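Local coordinates for protein cystatin (Fasciola hepatica, PDB 6I1M) that probably inhibits papain-like cysteine proteases, as a secreted member of the stefin (type 1) branch of the cystatin superfamily, at residues E6-T11 and T51-K56; Q19-S24 and S80-G85. One frame throughout, in Å; residues are numbered along the deposited sequence.

Contact 1: residues E6-T11 and T51-K56; sequences EPRSVT and TNYKFK. Unlike the reference sequence in segment 51-56: Thr51 (reference Ile).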
loop_
_atom_site.group_PDB
_atom_site.type_symbol
_atom_site.label_atom_id
_atom_site.label_comp_id
_atom_site.label_asym_id
_atom_site.label_seq_id
_atom_site.Cartn_x
_atom_site.Cartn_y
_atom_site.Cartn_z
ATOM N N GLU A 6 -0.127 4.849 14.495
ATOM C CA GLU A 6 -0.551 3.440 14.709
ATOM C C GLU A 6 -1.443 3.031 13.552
ATOM O O GLU A 6 -2.172 3.857 13.001
ATOM C CB GLU A 6 -1.246 3.278 16.063
ATOM C CG GLU A 6 -0.254 3.192 17.216
ATOM C CD GLU A 6 0.803 2.119 16.981
ATOM O OE1 GLU A 6 0.419 0.920 16.913
ATOM O OE2 GLU A 6 1.997 2.484 16.783
ATOM N N PRO A 7 -1.401 1.748 13.138
ATOM C CA PRO A 7 -2.231 1.280 12.030
ATOM C C PRO A 7 -3.701 1.585 12.314
ATOM O O PRO A 7 -4.090 1.623 13.468
ATOM C CB PRO A 7 -2.004 -0.236 11.986
ATOM C CG PRO A 7 -0.674 -0.425 12.671
ATOM C CD PRO A 7 -0.599 0.663 13.715
ATOM N N ARG A 8 -4.488 1.786 11.263
ATOM C CA ARG A 8 -5.938 2.036 11.437
ATOM C C ARG A 8 -6.670 1.365 10.284
ATOM O O ARG A 8 -6.015 0.942 9.283
ATOM C CB ARG A 8 -6.236 3.540 11.483
ATOM C CG ARG A 8 -5.792 4.287 10.232
ATOM C CD ARG A 8 -6.511 5.605 10.035
ATOM N NE ARG A 8 -5.952 6.422 8.959
ATOM C CZ ARG A 8 -6.223 6.292 7.665
ATOM N NH1 ARG A 8 -7.054 5.362 7.219
ATOM N NH2 ARG A 8 -5.659 7.106 6.799
ATOM N N SER A 9 -7.995 1.353 10.358
ATOM C CA SER A 9 -8.833 0.838 9.253
ATOM C C SER A 9 -8.700 1.777 8.040
ATOM O O SER A 9 -8.481 3.002 8.220
ATOM C CB SER A 9 -10.271 0.604 9.679
ATOM O OG SER A 9 -10.914 1.829 9.964
ATOM N N VAL A 10 -8.762 1.180 6.845
ATOM C CA VAL A 10 -8.668 1.871 5.536
ATOM C C VAL A 10 -10.062 2.361 5.145
ATOM O O VAL A 10 -11.015 1.570 5.226
ATOM C CB VAL A 10 -8.094 0.940 4.458
ATOM C CG1 VAL A 10 -7.917 1.665 3.135
ATOM C CG2 VAL A 10 -6.788 0.289 4.896
ATOM N N THR A 11 -10.163 3.584 4.654
ATOM C CA THR A 11 -11.455 4.189 4.258
ATOM C C THR A 11 -11.848 3.654 2.889
ATOM O O THR A 11 -10.999 3.221 2.094
ATOM C CB THR A 11 -11.398 5.724 4.240
ATOM O OG1 THR A 11 -10.596 6.089 3.122
ATOM C CG2 THR A 11 -10.852 6.319 5.526
ATOM N N THR A 51 2.158 12.793 2.145
ATOM C CA THR A 51 1.813 11.704 3.088
ATOM C C THR A 51 2.358 10.381 2.541
ATOM O O THR A 51 2.124 10.067 1.342
ATOM C CB THR A 51 0.309 11.672 3.358
ATOM O OG1 THR A 51 -0.021 12.947 3.904
ATOM C CG2 THR A 51 -0.097 10.560 4.300
ATOM N N ASN A 52 3.052 9.660 3.421
ATOM C CA ASN A 52 3.410 8.233 3.274
ATOM C C ASN A 52 2.280 7.405 3.875
ATOM O O ASN A 52 1.906 7.632 5.063
ATOM C CB ASN A 52 4.761 7.915 3.904
ATOM C CG ASN A 52 5.914 8.224 2.979
ATOM O OD1 ASN A 52 5.764 8.176 1.768
ATOM N ND2 ASN A 52 7.088 8.453 3.546
ATOM N N TYR A 53 1.688 6.557 3.036
ATOM C CA TYR A 53 0.686 5.545 3.449
ATOM C C TYR A 53 1.382 4.193 3.460
ATOM O O TYR A 53 1.702 3.701 2.387
ATOM C CB TYR A 53 -0.505 5.499 2.504
ATOM C CG TYR A 53 -1.347 6.737 2.495
ATOM C CD1 TYR A 53 -1.003 7.812 1.691
ATOM C CD2 TYR A 53 -2.505 6.823 3.256
ATOM C CE1 TYR A 53 -1.773 8.962 1.676
ATOM C CE2 TYR A 53 -3.284 7.962 3.245
ATOM C CZ TYR A 53 -2.920 9.039 2.449
ATOM O OH TYR A 53 -3.705 10.164 2.383
ATOM N N LYS A 54 1.594 3.633 4.642
ATOM C CA LYS A 54 2.119 2.259 4.796
ATOM C C LYS A 54 0.951 1.300 5.005
ATOM O O LYS A 54 0.298 1.307 6.099
ATOM C CB LYS A 54 3.085 2.156 5.966
ATOM C CG LYS A 54 3.842 0.842 6.013
ATOM C CD LYS A 54 4.306 0.543 7.399
ATOM C CE LYS A 54 5.367 1.496 7.880
ATOM N NZ LYS A 54 5.577 1.343 9.337
ATOM N N PHE A 55 0.733 0.477 3.993
ATOM C CA PHE A 55 -0.310 -0.570 3.957
ATOM C C PHE A 55 0.281 -1.917 4.352
ATOM O O PHE A 55 1.378 -2.261 3.940
ATOM C CB PHE A 55 -0.879 -0.632 2.551
ATOM C CG PHE A 55 -1.707 0.577 2.243
ATOM C CD1 PHE A 55 -2.987 0.692 2.776
ATOM C CD2 PHE A 55 -1.217 1.582 1.419
ATOM C CE1 PHE A 55 -3.769 1.792 2.475
ATOM C CE2 PHE A 55 -2.010 2.684 1.116
ATOM C CZ PHE A 55 -3.276 2.781 1.648
ATOM N N LYS A 56 -0.482 -2.685 5.121
ATOM C CA LYS A 56 -0.328 -4.153 5.195
ATOM C C LYS A 56 -1.437 -4.762 4.331
ATOM O O LYS A 56 -2.615 -4.464 4.593
ATOM C CB LYS A 56 -0.417 -4.605 6.646
ATOM C CG LYS A 56 -0.033 -6.053 6.861
ATOM C CD LYS A 56 -0.035 -6.437 8.321
ATOM C CE LYS A 56 -0.195 -7.928 8.526
ATOM N NZ LYS A 56 0.935 -8.479 9.313
#

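Contact 2: residues Q19-S24 and S80-G85; sequences QPMILS and SATSVG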
loop_
_atom_site.group_PDB
_atom_site.type_symbol
_atom_site.label_atom_id
_atom_site.label_comp_id
_atom_site.label_asym_id
_atom_site.label_seq_id
_atom_site.Cartn_x
_atom_site.Cartn_y
_atom_site.Cartn_z
ATOM N N GLN A 19 -5.766 0.393 -3.611
ATOM C CA GLN A 19 -5.787 -1.079 -3.818
ATOM C C GLN A 19 -5.346 -1.393 -5.245
ATOM O O GLN A 19 -4.492 -2.257 -5.408
ATOM C CB GLN A 19 -7.116 -1.727 -3.433
ATOM C CG GLN A 19 -7.088 -3.251 -3.526
ATOM C CD GLN A 19 -7.350 -3.869 -4.879
ATOM O OE1 GLN A 19 -7.390 -3.225 -5.932
ATOM N NE2 GLN A 19 -7.553 -5.174 -4.851
ATOM N N PRO A 20 -5.861 -0.760 -6.328
ATOM C CA PRO A 20 -5.378 -1.067 -7.682
ATOM C C PRO A 20 -3.924 -0.658 -7.957
ATOM O O PRO A 20 -3.279 -1.332 -8.734
ATOM C CB PRO A 20 -6.259 -0.222 -8.609
ATOM C CG PRO A 20 -7.509 0.007 -7.785
ATOM C CD PRO A 20 -7.010 0.168 -6.370
ATOM N N MET A 21 -3.439 0.413 -7.322
ATOM C CA MET A 21 -2.021 0.840 -7.448
ATOM C C MET A 21 -1.133 -0.254 -6.852
ATOM O O MET A 21 -0.110 -0.592 -7.447
ATOM C CB MET A 21 -1.729 2.134 -6.692
ATOM C CG MET A 21 -2.346 3.374 -7.267
ATOM S SD MET A 21 -1.749 4.801 -6.310
ATOM C CE MET A 21 -3.053 5.981 -6.634
ATOM N N ILE A 22 -1.500 -0.769 -5.689
ATOM C CA ILE A 22 -0.678 -1.781 -4.961
ATOM C C ILE A 22 -0.709 -3.108 -5.720
ATOM O O ILE A 22 0.361 -3.747 -5.827
ATOM C CB ILE A 22 -1.087 -1.890 -3.487
ATOM C CG1 ILE A 22 -0.849 -0.546 -2.791
ATOM C CG2 ILE A 22 -0.349 -3.026 -2.810
ATOM C CD1 ILE A 22 -1.330 -0.484 -1.363
ATOM N N LEU A 23 -1.866 -3.480 -6.264
ATOM C CA LEU A 23 -2.040 -4.728 -7.034
ATOM C C LEU A 23 -1.140 -4.648 -8.259
ATOM O O LEU A 23 -0.357 -5.587 -8.483
ATOM C CB LEU A 23 -3.499 -4.849 -7.464
ATOM C CG LEU A 23 -3.862 -6.050 -8.345
ATOM C CD1 LEU A 23 -3.239 -7.342 -7.840
ATOM C CD2 LEU A 23 -5.380 -6.202 -8.419
ATOM N N SER A 24 -1.256 -3.541 -8.996
ATOM C CA SER A 24 -0.462 -3.293 -10.220
ATOM C C SER A 24 1.030 -3.444 -9.901
ATOM O O SER A 24 1.709 -4.118 -10.660
ATOM C CB SER A 24 -0.769 -1.969 -10.829
ATOM O OG SER A 24 0.220 -1.673 -11.785
ATOM N N SER A 80 6.800 16.317 -7.883
ATOM C CA SER A 80 6.887 14.862 -7.591
ATOM C C SER A 80 5.528 14.200 -7.839
ATOM O O SER A 80 4.499 14.868 -7.647
ATOM C CB SER A 80 7.398 14.603 -6.191
ATOM O OG SER A 80 6.685 15.369 -5.231
ATOM N N ALA A 81 5.557 12.938 -8.260
ATOM C CA ALA A 81 4.369 12.105 -8.537
ATOM C C ALA A 81 4.077 11.194 -7.340
ATOM O O ALA A 81 4.976 10.972 -6.480
ATOM C CB ALA A 81 4.593 11.295 -9.804
ATOM N N THR A 82 2.840 10.706 -7.286
ATOM C CA THR A 82 2.439 9.567 -6.430
ATOM C C THR A 82 3.315 8.368 -6.787
ATOM O O THR A 82 3.451 8.081 -7.991
ATOM C CB THR A 82 0.958 9.226 -6.597
ATOM O OG1 THR A 82 0.201 10.342 -6.140
ATOM C CG2 THR A 82 0.549 7.993 -5.827
ATOM N N SER A 83 3.924 7.727 -5.791
ATOM C CA SER A 83 4.908 6.641 -6.014
ATOM C C SER A 83 4.545 5.477 -5.095
ATOM O O SER A 83 4.377 5.709 -3.882
ATOM C CB SER A 83 6.317 7.168 -5.788
ATOM O OG SER A 83 7.308 6.215 -6.159
ATOM N N VAL A 84 4.412 4.277 -5.661
ATOM C CA VAL A 84 4.316 3.013 -4.884
ATOM C C VAL A 84 5.740 2.518 -4.621
ATOM O O VAL A 84 6.521 2.384 -5.585
ATOM C CB VAL A 84 3.442 1.964 -5.595
ATOM C CG1 VAL A 84 3.231 0.764 -4.703
ATOM C CG2 VAL A 84 2.093 2.551 -6.013
ATOM N N GLY A 85 6.069 2.285 -3.356
ATOM C CA GLY A 85 7.358 1.729 -2.930
ATOM C C GLY A 85 7.530 0.277 -3.356
ATOM O O GLY A 85 6.626 -0.309 -4.006
#

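Contact 1: residues E6-T11 and T51-K56
Val10 and Phe55 make the apolar half of this contact: CG2 of Val10 lies 4.2 Å from CE1 of Phe55, close to the plane of the ring, so the methyl meets the rim of the phenyl group and not its face. The two side chains cross at about a right angle. Val10 directs its CB toward the strand, and with CG1 anti to the backbone N (chi1 -177°) it is the other methyl, CG2, beside that N, that reaches the ring. The second meeting is looser. Arg8 brings NH2 to 4.4 Å from CE2 of Tyr53, at the edge of the phenol ring, while CE2 lies obliquely to the guanidinium.

Behind this first shell, the guanidinium is held on two counts. Arg8 NH1 donates to Ser9 O at 2.9 Å, an N-H...O angle of 150° with the acceptor nearly in the guanidinium plane, and NH2 forms a salt bridge with Glu14 of helix 12-28. The same carboxylate, through its other oxygen, accepts a hydrogen bond from the backbone N of Thr11, the N-cap residue, as in a capping box. On the strand side, CG2 of Thr51 sits over one face of the Tyr53 ring, and Phe18 of the helix meets the rings of both Tyr53 and Phe55.

The loop leading into the helix of this cystatin thus meets strand 50-59 through van der Waals contact, without a hydrogen bond between the two segments, while Arg8 is backbone-bonded to Val43 of the neighbouring strand 38-47; its charge is met by Glu14, leaving NH2 a glancing neighbour of the tyrosine.

Contact 2: residues Q19-S24 and S80-G85
Segment 19-24 is a piece of helix, with Leu23 N bonded to Gln19 O and Ser24 N to Pro20 O, whereas 80-85 is extended, running from a loop into the start of strand 83-90, and no hydrogen bond joins the two. Met21 carries the helical side of the contact at two points of its side chain, CB and SD. Near the backbone, its CB packs 3.9 Å from CG2 of Val84, and the same methyl lies 4.1 Å from the carbonyl O of Met21. Farther out, SD comes to 4.0 Å from CG2 of Thr82, the two side chains crossing at about a right angle. The thioether gets there because the chain runs straight on beyond CG (chi2 -175°), spanning from Val84 on the strand to Thr82 in the loop before it.

Thr82 presents its methyl rather than its hydroxyl: with OG1 beside the backbone N (chi1 -64°), CG2 stands anti to that N and meets the sulfur. Both Thr82 and Val84 direct CB toward the helix, while Ser83 between them points away. Val84 also packs on Val69 of strand 66-74, and its carbonyl O accepts a hydrogen bond from NZ of Lys25, one turn along the helix from Met21.

In the cystatin fold helix 12-28 packs across the antiparallel sheet, and here aliphatic carbon and sulfur join it to edge strand 83-90 in a shallow apolar seam near the surface, to which Lys25 adds a polar link.

How the contacts relate
From the N terminus, segment 6-11 leads straight into helix 12-28, whose middle holds 19-24; the chain then builds strands 38-47, 50-59 and 66-74 before reaching 83-90. Contact 1 closes the loop from the N-terminal segment before the helix to the second strand, contact 2 the longer one from the helix to the start of the last, and the two cross because their segments alternate. Their centres lie 14 Å apart, on opposite sides of the chain's centre. They touch where Phe55 CD2 meets Ile22 CD1 at 3.5 Å. Together they join the approach to the helix and its body to an inner and an outer strand of the antiparallel sheet that the helix packs against in the cystatin fold.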